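Local coordinates for oxaloacetate acetyl hydrolase (Cryphonectria parasitica, PDB 3LYE), which is an enzyme with a TIM-barrel fold of the phosphoenolpyruvate phosphomutase family, modelled here as a four-chain assembly with bound calcium ions, at residues A[108-111]-A[112-116]; A[138-141]-A[142-146]; A[234-238]-A[239-243]; A[257-260]-A[261-265]; A[287-290]-A[291-295]. All blocks are in the same frame, centred on the assembly; numbering follows the deposited sequence.

Contact 1: residues A[108-111]-A[112-116]; sequences TVEH and YIRSG
T108 and Y112 meet through a CH-pi contact: CG2 of T108 stands over one face of the Y112 ring, 4.2 Å from its centroid and 18° off the normal, displaced toward the rim. The two side chains run alongside each other in the same direction. Purely apolar packing joins V109 to I113, one turn apart, with V109 CG1 3.6 Å from I113 CD1; beyond the pair lies helix 142-158. Among the charged and flat groups, the H111 ring and the R114 guanidinium lie side by side with their planes 48° apart, and R114 NH2 comes over a ring face, 3.5 Å from H111 CD2. A bend at chi3 (41°) turns the guanidinium back beside the ring. E110 puts its methylene CG against R114 CD at 3.9 Å, while R114 NH1 makes a salt bridge to D79 of the second subunit. All of this belongs to helix 102-114, the link between strands 91-94 and 119-122 in a beta-alpha-beta unit of the barrel. Backbone bonds hold the last turns: Y112 N to T108 O, I113 N to V109 O and R114 N to E110 O each measure 2.9 Å. S115 N also bonds to H111 O as the helix ends. A Schellman motif closes it, with G116 at positive phi as the C-prime residue and G116 N bonded to I113 O at 3.1 Å. Other polar bonds lead outward: S115 OG is bonded to R75 and D79 of helix 71-82 in the same chain, and Y112 OH to the carbonyl of D94, a residue that also binds a calcium ion.

Contact 2: residues A[138-141]-A[142-146]; sequences KVVS and RDEYL
S141 and E144 are set by their torsions to reach back to each other. As modelled, OG of S141 sits between its own backbone N and carbonyl carbon (chi1 70°), facing the amide of E144, and E144 swings CG anti to its carbonyl carbon (chi1 -62°) before running on extended toward the loop. The result is a capping box at the N-terminus of helix 142-158, with S141 as the N-cap. One half of the box is firm: S141 N donates to E144 OE2 at 3.1 Å, nearly straight at 169°, approaching from above the carboxylate plane. The reciprocal half, E144 N to S141 OG, is also 3.1 Å, although the modelled place of OG is less sure. The serine thus appears to cap an amide of the first turn, and the glutamate takes up the amide of the cap residue itself. A negative carboxylate here would also suit the partial positive charge of a helix start. V140 packs against the E144 chain, crossing it obliquely, with its CB 3.8 Å from E144 CB. This loop leads from strand 119-122 into the helix and is tied down by backbone hydrogen bonding of V140 with D124 and by R183, whose NH2 bonds to V140 O. R142 turns away from the cap and forms salt bridges with E182 and E179 of helix 177-189. The helical backbone bonding starts with Y145 N to S141 O at 2.9 Å, and CG2 of V140 comes within 3.6 Å of Y145 N.

Contact 3: residues A[234-238]-A[239-243]; sequences EEAKA and MGFRI
F241 brings one edge of its ring up to the end of helix 233-239, with CD2 3.7 Å from A236 O and 4.3 Å from A236 CB. That carbonyl oxygen lies in the plane of the ring, and so does SD of M239, so the ring meets the helix end edge-on. Its CG is anti to the carbonyl carbon (chi1 -77°), which sets the ring beside the last turn with its CD2 edge at A236. M239 bends at chi3 and folds its thioether toward A236, while its CG rests on E235 O at 3.4 Å; the terminal methyl is modelled too near A236 for its exact place to be trusted. Beyond A236, M239 and F241 lies L220 of strand 219-223, and A206 of helix 203-213 packs on M239 and F241. The helix stops here in a Schellman motif. G240 has positive phi, a conformation in which a CB would be jammed against the carbonyl oxygen of M239. Its amide donates to K237 O at 3.1 Å, coming from above the carbonyl plane, and has a second, weak bond to A236 O. The next amide, F241 N, reaches A236 O at 3.3 Å. This turn sends the chain into strand 243-247 and completes the beta-alpha-beta crossover from strand 219-223, its neighbour in the parallel sheet. One water bridges the turn, donating to K237 O at 2.7 Å and to F241 O at 2.9 Å. On the helix itself, M239 N bonds to E235 O, and the carboxylate of E235 is held by T232 N and by a salt bridge to K203.

Contact 4: residues A[257-260]-A[261-265]; sequences AIRE and TLVRL
T261 grips A257 O twice: OG1 and N each donate at 3.0 Å and arrive from opposite faces of the carbonyl plane. With OG1 anti to the carbonyl carbon (chi1 -64°), the hydroxyl is turned back down the helix, and its proton goes to that oxygen. L262 follows, its CD1 alongside I258 CG2 at 3.9 Å, both side chains pointing the same way; L44 of the third subunit packs on the leucine. V263 reaches back across R259, its CG2 3.7 Å from R259 NH2, while R259 NH1 forms a salt bridge with E43 of the third subunit. R264 bends at chi3 toward E260. Their charged groups stay short of a salt bridge, E260 OE2 lying 4.4 Å from R264 NH2, with a water that donates to E260 OE2 at 2.7 Å and bonds only weakly to R264. R264 NH1 bonds to V271 O. At the start of the segment pair, A257 meets A257 of the third subunit. Such an interface helix, 251-268 following the barrel's strand 243-247, is consistent with the helix-swapped TIM barrels of this enzyme superfamily.

Contact 5: residues A[287-290]-A[291-295]; sequences GLQD and AMEVD
G287 is the junction between two helices: it is the C-prime residue of the Schellman motif that ends helix 279-285 and the N-cap of helix 288-297, whose first turn its carbonyl opens by accepting from A291 N at 3.1 Å. Its phi of 88° would press a side chain against the carbonyl oxygen of the preceding residue, so glycine suits the place. One residue on, L288 packs against M292 along the helix. L288 CG, anti to its backbone N, carries the isobutyl group toward the M292 chain, which runs extended beyond CG; L288 CD2 touches M292 CE at 3.8 Å, and SD lies 3.9 Å from L288 CG. M292 N bonds to L288 O at 2.8 Å. Q289 bends at chi2 (65°), and its side chain crosses that of E293 at about a right angle; the amide and carboxylate planes are 65° apart, with NE2 3.6 Å from E293 CG. D290 and E293 bring like charges near each other, OD2 to OE2 at 4.4 Å, on an exposed face where solvent would probably temper the repulsion. V294 sets CG2 against D290 O at 3.5 Å. A291 packs on L66 of the third subunit and I103 of the second; L288 also reaches L66, and V294 reaches P102 of the second. G287 thus closes one helix by a Schellman motif and caps the next, a helix-to-helix junction in a C-terminal arm lying against two other subunits.

Overall arrangement
The contacts follow one another along the chain without touching. Contacts 1 and 3 stand on opposite sides of the chain's centre, their own centres 28 Å apart, each at the C-terminal end of a helix leading into a strand of the parallel barrel sheet. Contact 2 begins helix 142-158, which also packs on contact 1; the centres of the two are 23 Å apart. Contacts 4 and 5 lie farther out, each about 28 Å from the chain's centre and 32 Å from each other, on helices 251-268 and 288-297. Both touch the third subunit, whereas contacts 1 and 5 touch the second. Contacts 1 to 3 thus lie on the barrel's own helices and loops, contacts 4 and 5 on helices packed against other subunits.

Contact 1: residues A[108-111]-A[112-116]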
loop_
_atom_site.group_PDB
_atom_site.type_symbol
_atom_site.label_atom_id
_atom_site.label_comp_id
_atom_site.label_asym_id
_atom_site.label_seq_id
_atom_site.Cartn_x
_atom_site.Cartn_y
_atom_site.Cartn_z
ATOM N N THR A 108 11.596 8.920 -7.356
ATOM C CA THR A 108 11.345 9.430 -6.022
ATOM C C THR A 108 10.981 10.913 -6.071
ATOM O O THR A 108 10.000 11.338 -5.475
ATOM C CB THR A 108 12.578 9.196 -5.118
ATOM O OG1 THR A 108 12.824 7.782 -4.977
ATOM C CG2 THR A 108 12.352 9.792 -3.741
ATOM N N VAL A 109 11.781 11.710 -6.786
ATOM C CA VAL A 109 11.501 13.117 -6.875
ATOM C C VAL A 109 10.141 13.335 -7.542
ATOM O O VAL A 109 9.370 14.165 -7.082
ATOM C CB VAL A 109 12.664 13.874 -7.599
ATOM C CG1 VAL A 109 12.256 15.337 -7.839
ATOM C CG2 VAL A 109 13.929 13.788 -6.763
ATOM N N GLU A 110 9.868 12.612 -8.629
ATOM C CA GLU A 110 8.602 12.777 -9.321
ATOM C C GLU A 110 7.447 12.452 -8.387
ATOM O O GLU A 110 6.453 13.168 -8.369
ATOM C CB GLU A 110 8.620 11.855 -10.514
ATOM C CG GLU A 110 7.347 11.766 -11.298
ATOM C CD GLU A 110 7.503 10.786 -12.441
ATOM O OE1 GLU A 110 8.211 9.750 -12.252
ATOM O OE2 GLU A 110 6.933 11.050 -13.505
ATOM N N HIS A 111 7.534 11.337 -7.661
ATOM C CA HIS A 111 6.470 10.931 -6.745
ATOM C C HIS A 111 6.274 11.938 -5.602
ATOM O O HIS A 111 5.156 12.259 -5.224
ATOM C CB HIS A 111 6.718 9.518 -6.232
ATOM C CG HIS A 111 6.412 8.469 -7.252
ATOM N ND1 HIS A 111 5.677 7.348 -6.967
ATOM C CD2 HIS A 111 6.728 8.381 -8.563
ATOM C CE1 HIS A 111 5.534 6.621 -8.060
ATOM N NE2 HIS A 111 6.134 7.240 -9.052
ATOM N N TYR A 112 7.378 12.449 -5.078
ATOM C CA TYR A 112 7.308 13.443 -4.014
ATOM C C TYR A 112 6.617 14.694 -4.580
ATOM O O TYR A 112 5.728 15.278 -3.946
ATOM C CB TYR A 112 8.682 13.784 -3.448
ATOM C CG TYR A 112 9.196 12.865 -2.358
ATOM C CD1 TYR A 112 8.811 11.517 -2.282
ATOM C CD2 TYR A 112 10.105 13.340 -1.445
ATOM C CE1 TYR A 112 9.329 10.699 -1.296
ATOM C CE2 TYR A 112 10.620 12.537 -0.468
ATOM C CZ TYR A 112 10.215 11.209 -0.388
ATOM O OH TYR A 112 10.751 10.398 0.597
ATOM N N ILE A 113 7.038 15.131 -5.754
ATOM C CA ILE A 113 6.430 16.308 -6.360
ATOM C C ILE A 113 4.919 16.136 -6.557
ATOM O O ILE A 113 4.132 17.022 -6.207
ATOM C CB ILE A 113 7.136 16.657 -7.692
ATOM C CG1 ILE A 113 8.493 17.312 -7.382
ATOM C CG2 ILE A 113 6.321 17.597 -8.586
ATOM C CD1 ILE A 113 9.394 17.458 -8.581
ATOM N N ARG A 114 4.536 15.009 -7.147
ATOM C CA ARG A 114 3.132 14.668 -7.398
ATOM C C ARG A 114 2.316 14.647 -6.117
ATOM O O ARG A 114 1.122 14.971 -6.123
ATOM C CB ARG A 114 3.018 13.244 -8.037
ATOM C CG ARG A 114 3.345 13.257 -9.474
ATOM C CD ARG A 114 3.594 11.893 -10.079
ATOM N NE ARG A 114 2.686 10.868 -9.639
ATOM C CZ ARG A 114 2.867 9.577 -9.842
ATOM N NH1 ARG A 114 1.980 8.723 -9.338
ATOM N NH2 ARG A 114 3.901 9.151 -10.557
ATOM N N SER A 115 2.968 14.217 -5.044
ATOM C CA SER A 115 2.335 14.108 -3.734
ATOM C C SER A 115 2.313 15.401 -2.934
ATOM O O SER A 115 1.979 15.398 -1.761
ATOM C CB SER A 115 3.006 13.014 -2.904
ATOM O OG SER A 115 2.692 11.720 -3.393
ATOM N N GLY A 116 2.679 16.513 -3.550
ATOM C CA GLY A 116 2.648 17.800 -2.880
ATOM C C GLY A 116 3.768 18.079 -1.913
ATOM O O GLY A 116 3.683 19.040 -1.162
#

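Contact 2: residues A[138-141]-A[142-146]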
loop_
_atom_site.group_PDB
_atom_site.type_symbol
_atom_site.label_atom_id
_atom_site.label_comp_id
_atom_site.label_asym_id
_atom_site.label_seq_id
_atom_site.Cartn_x
_atom_site.Cartn_y
_atom_site.Cartn_z
ATOM N N LYS A 138 29.893 5.618 5.583
ATOM C CA LYS A 138 30.492 5.587 4.255
ATOM C C LYS A 138 29.765 6.351 3.191
ATOM O O LYS A 138 28.549 6.299 3.118
ATOM C CB LYS A 138 30.503 4.139 3.787
ATOM C CG LYS A 138 31.757 3.720 3.069
ATOM C CD LYS A 138 32.913 3.612 4.044
ATOM C CE LYS A 138 34.036 2.746 3.496
ATOM N NZ LYS A 138 34.615 3.264 2.214
ATOM N N VAL A 139 30.524 7.029 2.336
ATOM C CA VAL A 139 29.907 7.792 1.256
ATOM C C VAL A 139 30.429 7.326 -0.094
ATOM O O VAL A 139 31.509 6.744 -0.202
ATOM C CB VAL A 139 30.156 9.301 1.376
ATOM C CG1 VAL A 139 29.490 9.852 2.606
ATOM C CG2 VAL A 139 31.641 9.631 1.326
ATOM N N VAL A 140 29.644 7.610 -1.130
ATOM C CA VAL A 140 30.011 7.234 -2.481
ATOM C C VAL A 140 30.969 8.295 -2.999
ATOM O O VAL A 140 31.233 9.294 -2.334
ATOM C CB VAL A 140 28.780 7.139 -3.421
ATOM C CG1 VAL A 140 27.820 6.040 -2.959
ATOM C CG2 VAL A 140 28.060 8.489 -3.528
ATOM N N SER A 141 31.538 8.057 -4.172
ATOM C CA SER A 141 32.447 9.022 -4.745
ATOM C C SER A 141 31.712 10.327 -5.087
ATOM O O SER A 141 30.491 10.362 -5.218
ATOM C CB SER A 141 33.065 8.449 -6.010
ATOM O OG SER A 141 32.106 8.365 -7.028
ATOM N N ARG A 142 32.465 11.398 -5.277
ATOM C CA ARG A 142 31.871 12.670 -5.599
ATOM C C ARG A 142 31.060 12.545 -6.893
ATOM O O ARG A 142 29.910 13.004 -6.988
ATOM C CB ARG A 142 32.944 13.739 -5.730
ATOM C CG ARG A 142 32.334 15.101 -5.824
ATOM C CD ARG A 142 33.351 16.209 -5.925
ATOM N NE ARG A 142 34.317 16.257 -4.836
ATOM C CZ ARG A 142 35.397 17.031 -4.873
ATOM N NH1 ARG A 142 35.612 17.793 -5.933
ATOM N NH2 ARG A 142 36.264 17.043 -3.875
ATOM N N ASP A 143 31.637 11.895 -7.894
ATOM C CA ASP A 143 30.932 11.730 -9.165
ATOM C C ASP A 143 29.633 10.915 -8.998
ATOM O O ASP A 143 28.625 11.243 -9.592
ATOM C CB ASP A 143 31.842 11.053 -10.169
ATOM C CG ASP A 143 32.778 12.034 -10.893
ATOM O OD1 ASP A 143 33.713 11.528 -11.545
ATOM O OD2 ASP A 143 32.600 13.280 -10.823
ATOM N N GLU A 144 29.670 9.838 -8.225
ATOM C CA GLU A 144 28.484 9.012 -8.006
ATOM C C GLU A 144 27.394 9.824 -7.301
ATOM O O GLU A 144 26.205 9.657 -7.559
ATOM C CB GLU A 144 28.817 7.786 -7.168
ATOM C CG GLU A 144 29.814 6.800 -7.755
ATOM C CD GLU A 144 30.052 5.613 -6.804
ATOM O OE1 GLU A 144 29.204 4.697 -6.827
ATOM O OE2 GLU A 144 31.037 5.603 -6.015
ATOM N N TYR A 145 27.802 10.692 -6.384
ATOM C CA TYR A 145 26.839 11.525 -5.694
ATOM C C TYR A 145 26.197 12.523 -6.657
ATOM O O TYR A 145 24.992 12.740 -6.630
ATOM C CB TYR A 145 27.522 12.277 -4.584
ATOM C CG TYR A 145 26.719 13.322 -3.889
ATOM C CD1 TYR A 145 25.481 13.016 -3.331
ATOM C CD2 TYR A 145 27.225 14.599 -3.696
ATOM C CE1 TYR A 145 24.772 13.967 -2.631
ATOM C CE2 TYR A 145 26.529 15.538 -2.977
ATOM C CZ TYR A 145 25.308 15.224 -2.451
ATOM O OH TYR A 145 24.651 16.181 -1.735
ATOM N N LEU A 146 26.999 13.113 -7.531
ATOM C CA LEU A 146 26.497 14.084 -8.493
ATOM C C LEU A 146 25.532 13.443 -9.478
ATOM O O LEU A 146 24.654 14.139 -9.978
ATOM C CB LEU A 146 27.608 14.860 -9.158
ATOM C CG LEU A 146 28.443 15.669 -8.187
ATOM C CD1 LEU A 146 29.644 16.269 -8.911
ATOM C CD2 LEU A 146 27.621 16.733 -7.520
#

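Contact 3: residues A[234-238]-A[239-243]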
loop_
_atom_site.group_PDB
_atom_site.type_symbol
_atom_site.label_atom_id
_atom_site.label_comp_id
_atom_site.label_asym_id
_atom_site.label_seq_id
_atom_site.Cartn_x
_atom_site.Cartn_y
_atom_site.Cartn_z
ATOM N N GLU A 234 17.827 30.536 17.922
ATOM C CA GLU A 234 18.427 31.870 17.838
ATOM C C GLU A 234 19.864 31.810 17.361
ATOM O O GLU A 234 20.280 32.644 16.569
ATOM C CB GLU A 234 18.369 32.553 19.197
ATOM C CG GLU A 234 16.969 32.976 19.568
ATOM C CD GLU A 234 16.923 33.763 20.872
ATOM O OE1 GLU A 234 17.987 34.263 21.319
ATOM O OE2 GLU A 234 15.818 33.877 21.450
ATOM N N GLU A 235 20.630 30.853 17.867
ATOM C CA GLU A 235 22.020 30.696 17.468
ATOM C C GLU A 235 22.152 30.319 15.986
ATOM O O GLU A 235 23.005 30.862 15.273
ATOM C CB GLU A 235 22.713 29.641 18.326
ATOM C CG GLU A 235 23.020 30.095 19.755
ATOM C CD GLU A 235 23.523 28.973 20.633
ATOM O OE1 GLU A 235 23.199 27.802 20.367
ATOM O OE2 GLU A 235 24.229 29.264 21.621
ATOM N N ALA A 236 21.332 29.378 15.523
ATOM C CA ALA A 236 21.391 28.963 14.123
ATOM C C ALA A 236 21.056 30.135 13.214
ATOM O O ALA A 236 21.653 30.307 12.173
ATOM C CB ALA A 236 20.478 27.768 13.871
ATOM N N LYS A 237 20.112 30.962 13.628
ATOM C CA LYS A 237 19.713 32.118 12.832
ATOM C C LYS A 237 20.870 33.105 12.726
ATOM O O LYS A 237 21.161 33.663 11.658
ATOM C CB LYS A 237 18.485 32.752 13.483
ATOM C CG LYS A 237 18.142 34.133 12.999
ATOM C CD LYS A 237 17.411 34.065 11.694
ATOM C CE LYS A 237 17.138 35.456 11.135
ATOM N NZ LYS A 237 15.809 35.948 11.603
ATOM N N ALA A 238 21.536 33.335 13.851
ATOM C CA ALA A 238 22.664 34.260 13.847
ATOM C C ALA A 238 23.847 33.729 13.006
ATOM O O ALA A 238 24.585 34.516 12.391
ATOM C CB ALA A 238 23.075 34.580 15.272
ATOM N N MET A 239 23.997 32.399 12.965
ATOM C CA MET A 239 25.065 31.733 12.192
ATOM C C MET A 239 24.801 31.899 10.690
ATOM O O MET A 239 25.710 31.715 9.881
ATOM C CB MET A 239 25.089 30.212 12.460
ATOM C CG MET A 239 25.835 29.787 13.737
ATOM S SD MET A 239 25.803 27.986 14.007
ATOM C CE MET A 239 24.080 27.547 13.976
ATOM N N GLY A 240 23.550 32.183 10.321
ATOM C CA GLY A 240 23.167 32.370 8.927
ATOM C C GLY A 240 22.424 31.244 8.222
ATOM O O GLY A 240 22.210 31.322 7.021
ATOM N N PHE A 241 22.086 30.188 8.937
ATOM C CA PHE A 241 21.358 29.079 8.337
ATOM C C PHE A 241 19.993 29.583 7.881
ATOM O O PHE A 241 19.448 30.507 8.472
ATOM C CB PHE A 241 21.192 27.938 9.358
ATOM C CG PHE A 241 22.437 27.107 9.556
ATOM C CD1 PHE A 241 22.781 26.134 8.638
ATOM C CD2 PHE A 241 23.251 27.297 10.656
ATOM C CE1 PHE A 241 23.923 25.398 8.783
ATOM C CE2 PHE A 241 24.390 26.539 10.829
ATOM C CZ PHE A 241 24.724 25.592 9.897
ATOM N N ARG A 242 19.422 28.966 6.845
ATOM C CA ARG A 242 18.102 29.377 6.352
ATOM C C ARG A 242 17.000 28.396 6.729
ATOM O O ARG A 242 15.848 28.771 6.725
ATOM C CB ARG A 242 18.105 29.620 4.845
ATOM C CG ARG A 242 18.900 30.865 4.473
ATOM C CD ARG A 242 18.407 32.173 5.157
ATOM N NE ARG A 242 16.970 32.256 5.188
ATOM C CZ ARG A 242 16.170 32.356 4.132
ATOM N NH1 ARG A 242 16.692 32.481 2.912
ATOM N NH2 ARG A 242 14.840 32.311 4.303
ATOM N N ILE A 243 17.358 27.144 6.969
ATOM C CA ILE A 243 16.375 26.147 7.378
ATOM C C ILE A 243 16.991 25.352 8.522
ATOM O O ILE A 243 18.194 25.115 8.521
ATOM C CB ILE A 243 15.984 25.156 6.249
ATOM C CG1 ILE A 243 15.560 25.927 4.991
ATOM C CG2 ILE A 243 14.902 24.151 6.720
ATOM C CD1 ILE A 243 15.301 25.027 3.766
HETATM O O HOH W 1 19.927 33.205 9.298
#

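Contact 4: residues A[257-260]-A[261-265]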
loop_
_atom_site.group_PDB
_atom_site.type_symbol
_atom_site.label_atom_id
_atom_site.label_comp_id
_atom_site.label_asym_id
_atom_site.label_seq_id
_atom_site.Cartn_x
_atom_site.Cartn_y
_atom_site.Cartn_z
ATOM N N ALA A 257 6.941 9.098 26.830
ATOM C CA ALA A 257 5.600 9.190 27.400
ATOM C C ALA A 257 4.854 7.850 27.319
ATOM O O ALA A 257 4.170 7.455 28.292
ATOM C CB ALA A 257 4.812 10.277 26.705
ATOM N N ILE A 258 4.905 7.206 26.149
ATOM C CA ILE A 258 4.280 5.921 25.974
ATOM C C ILE A 258 4.884 4.927 26.998
ATOM O O ILE A 258 4.167 4.169 27.666
ATOM C CB ILE A 258 4.495 5.419 24.541
ATOM C CG1 ILE A 258 3.692 6.279 23.594
ATOM C CG2 ILE A 258 4.175 3.935 24.434
ATOM C CD1 ILE A 258 4.044 6.052 22.122
ATOM N N ARG A 259 6.201 4.954 27.161
ATOM C CA ARG A 259 6.854 4.044 28.094
ATOM C C ARG A 259 6.435 4.264 29.539
ATOM O O ARG A 259 6.084 3.334 30.254
ATOM C CB ARG A 259 8.355 4.136 27.979
ATOM C CG ARG A 259 9.079 3.012 28.658
ATOM C CD ARG A 259 10.543 3.263 28.736
ATOM N NE ARG A 259 11.257 2.003 28.936
ATOM C CZ ARG A 259 11.331 1.347 30.099
ATOM N NH1 ARG A 259 11.981 0.208 30.142
ATOM N NH2 ARG A 259 10.759 1.809 31.207
ATOM N N GLU A 260 6.469 5.516 29.966
ATOM C CA GLU A 260 6.086 5.832 31.350
ATOM C C GLU A 260 4.634 5.441 31.606
ATOM O O GLU A 260 4.284 4.935 32.674
ATOM C CB GLU A 260 6.269 7.333 31.625
ATOM C CG GLU A 260 5.928 7.762 33.039
ATOM C CD GLU A 260 6.609 9.061 33.441
ATOM O OE1 GLU A 260 7.035 9.807 32.535
ATOM O OE2 GLU A 260 6.716 9.313 34.672
ATOM N N THR A 261 3.760 5.669 30.633
ATOM C CA THR A 261 2.355 5.333 30.803
ATOM C C THR A 261 2.142 3.837 30.891
ATOM O O THR A 261 1.398 3.324 31.727
ATOM C CB THR A 261 1.517 5.915 29.675
ATOM O OG1 THR A 261 1.584 7.342 29.730
ATOM C CG2 THR A 261 0.081 5.478 29.782
ATOM N N LEU A 262 2.793 3.102 30.001
ATOM C CA LEU A 262 2.648 1.645 29.989
ATOM C C LEU A 262 3.246 1.003 31.246
ATOM O O LEU A 262 2.757 -0.023 31.710
ATOM C CB LEU A 262 3.195 1.075 28.685
ATOM C CG LEU A 262 2.396 1.418 27.437
ATOM C CD1 LEU A 262 3.079 0.727 26.269
ATOM C CD2 LEU A 262 0.948 0.972 27.633
ATOM N N VAL A 263 4.293 1.595 31.804
ATOM C CA VAL A 263 4.892 1.070 33.048
ATOM C C VAL A 263 3.821 1.250 34.145
ATOM O O VAL A 263 3.624 0.380 34.980
ATOM C CB VAL A 263 6.204 1.801 33.411
ATOM C CG1 VAL A 263 6.569 1.578 34.880
ATOM C CG2 VAL A 263 7.316 1.318 32.522
ATOM N N ARG A 264 3.147 2.394 34.161
ATOM C CA ARG A 264 2.086 2.657 35.141
ATOM C C ARG A 264 0.962 1.639 34.953
ATOM O O ARG A 264 0.432 1.123 35.921
ATOM C CB ARG A 264 1.541 4.081 34.985
ATOM C CG ARG A 264 0.527 4.492 36.027
ATOM C CD ARG A 264 -0.031 5.859 35.702
ATOM N NE ARG A 264 1.063 6.816 35.628
ATOM C CZ ARG A 264 1.386 7.599 34.596
ATOM N NH1 ARG A 264 0.681 7.681 33.471
ATOM N NH2 ARG A 264 2.440 8.362 34.741
ATOM N N LEU A 265 0.561 1.353 33.719
ATOM C CA LEU A 265 -0.495 0.381 33.514
ATOM C C LEU A 265 -0.049 -0.997 33.992
ATOM O O LEU A 265 -0.781 -1.704 34.685
ATOM C CB LEU A 265 -0.861 0.305 32.030
ATOM C CG LEU A 265 -1.869 -0.777 31.649
ATOM C CD1 LEU A 265 -3.155 -0.544 32.393
ATOM C CD2 LEU A 265 -2.046 -0.739 30.166
HETATM O O HOH W 2 5.430 7.525 36.253
#

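Contact 5: residues A[287-290]-A[291-295]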
loop_
_atom_site.group_PDB
_atom_site.type_symbol
_atom_site.label_atom_id
_atom_site.label_comp_id
_atom_site.label_asym_id
_atom_site.label_seq_id
_atom_site.Cartn_x
_atom_site.Cartn_y
_atom_site.Cartn_z
ATOM N N GLY A 287 -8.390 16.634 12.608
ATOM C CA GLY A 287 -9.321 16.999 11.558
ATOM C C GLY A 287 -10.792 16.764 11.679
ATOM O O GLY A 287 -11.506 16.762 10.672
ATOM N N LEU A 288 -11.279 16.680 12.907
ATOM C CA LEU A 288 -12.708 16.442 13.079
ATOM C C LEU A 288 -13.540 17.561 12.518
ATOM O O LEU A 288 -14.548 17.309 11.873
ATOM C CB LEU A 288 -13.022 16.263 14.564
ATOM C CG LEU A 288 -14.509 16.041 14.875
ATOM C CD1 LEU A 288 -15.001 14.760 14.261
ATOM C CD2 LEU A 288 -14.687 16.007 16.399
ATOM N N GLN A 289 -13.122 18.806 12.758
ATOM C CA GLN A 289 -13.921 19.919 12.237
ATOM C C GLN A 289 -14.034 19.889 10.714
ATOM O O GLN A 289 -15.099 20.104 10.182
ATOM C CB GLN A 289 -13.449 21.280 12.735
ATOM C CG GLN A 289 -14.428 22.378 12.316
ATOM C CD GLN A 289 -15.799 22.208 12.979
ATOM O OE1 GLN A 289 -15.892 21.817 14.144
ATOM N NE2 GLN A 289 -16.866 22.490 12.230
ATOM N N ASP A 290 -12.969 19.569 10.003
ATOM C CA ASP A 290 -13.048 19.509 8.550
ATOM C C ASP A 290 -14.037 18.420 8.140
ATOM O O ASP A 290 -14.816 18.574 7.197
ATOM C CB ASP A 290 -11.702 19.098 7.951
ATOM C CG ASP A 290 -10.695 20.212 7.920
ATOM O OD1 ASP A 290 -9.531 19.905 7.612
ATOM O OD2 ASP A 290 -11.047 21.386 8.161
ATOM N N ALA A 291 -14.011 17.297 8.845
ATOM C CA ALA A 291 -14.903 16.202 8.511
ATOM C C ALA A 291 -16.350 16.550 8.787
ATOM O O ALA A 291 -17.240 16.211 8.004
ATOM C CB ALA A 291 -14.484 14.937 9.235
ATOM N N MET A 292 -16.574 17.263 9.877
ATOM C CA MET A 292 -17.926 17.661 10.242
ATOM C C MET A 292 -18.462 18.653 9.213
ATOM O O MET A 292 -19.636 18.646 8.902
ATOM C CB MET A 292 -17.997 18.241 11.656
ATOM C CG MET A 292 -17.778 17.229 12.768
ATOM S SD MET A 292 -17.812 18.056 14.389
ATOM C CE MET A 292 -18.287 16.721 15.508
ATOM N N GLU A 293 -17.600 19.498 8.660
ATOM C CA GLU A 293 -18.057 20.458 7.672
ATOM C C GLU A 293 -18.440 19.732 6.394
ATOM O O GLU A 293 -19.390 20.106 5.740
ATOM C CB GLU A 293 -17.017 21.544 7.441
ATOM C CG GLU A 293 -16.844 22.444 8.678
ATOM C CD GLU A 293 -15.707 23.442 8.535
ATOM O OE1 GLU A 293 -15.560 24.300 9.443
ATOM O OE2 GLU A 293 -14.968 23.360 7.525
ATOM N N VAL A 294 -17.704 18.690 6.042
ATOM C CA VAL A 294 -18.029 17.937 4.845
ATOM C C VAL A 294 -19.355 17.222 5.068
ATOM O O VAL A 294 -20.253 17.285 4.236
ATOM C CB VAL A 294 -16.965 16.839 4.553
ATOM C CG1 VAL A 294 -17.567 15.792 3.641
ATOM C CG2 VAL A 294 -15.702 17.459 3.973
ATOM N N ASP A 295 -19.491 16.575 6.219
ATOM C CA ASP A 295 -20.690 15.823 6.536
ATOM C C ASP A 295 -21.923 16.714 6.588
ATOM O O ASP A 295 -22.924 16.433 5.959
ATOM C CB ASP A 295 -20.470 15.075 7.853
ATOM C CG ASP A 295 -21.433 13.932 8.061
ATOM O OD1 ASP A 295 -22.012 13.881 9.156
ATOM O OD2 ASP A 295 -21.610 13.079 7.164
#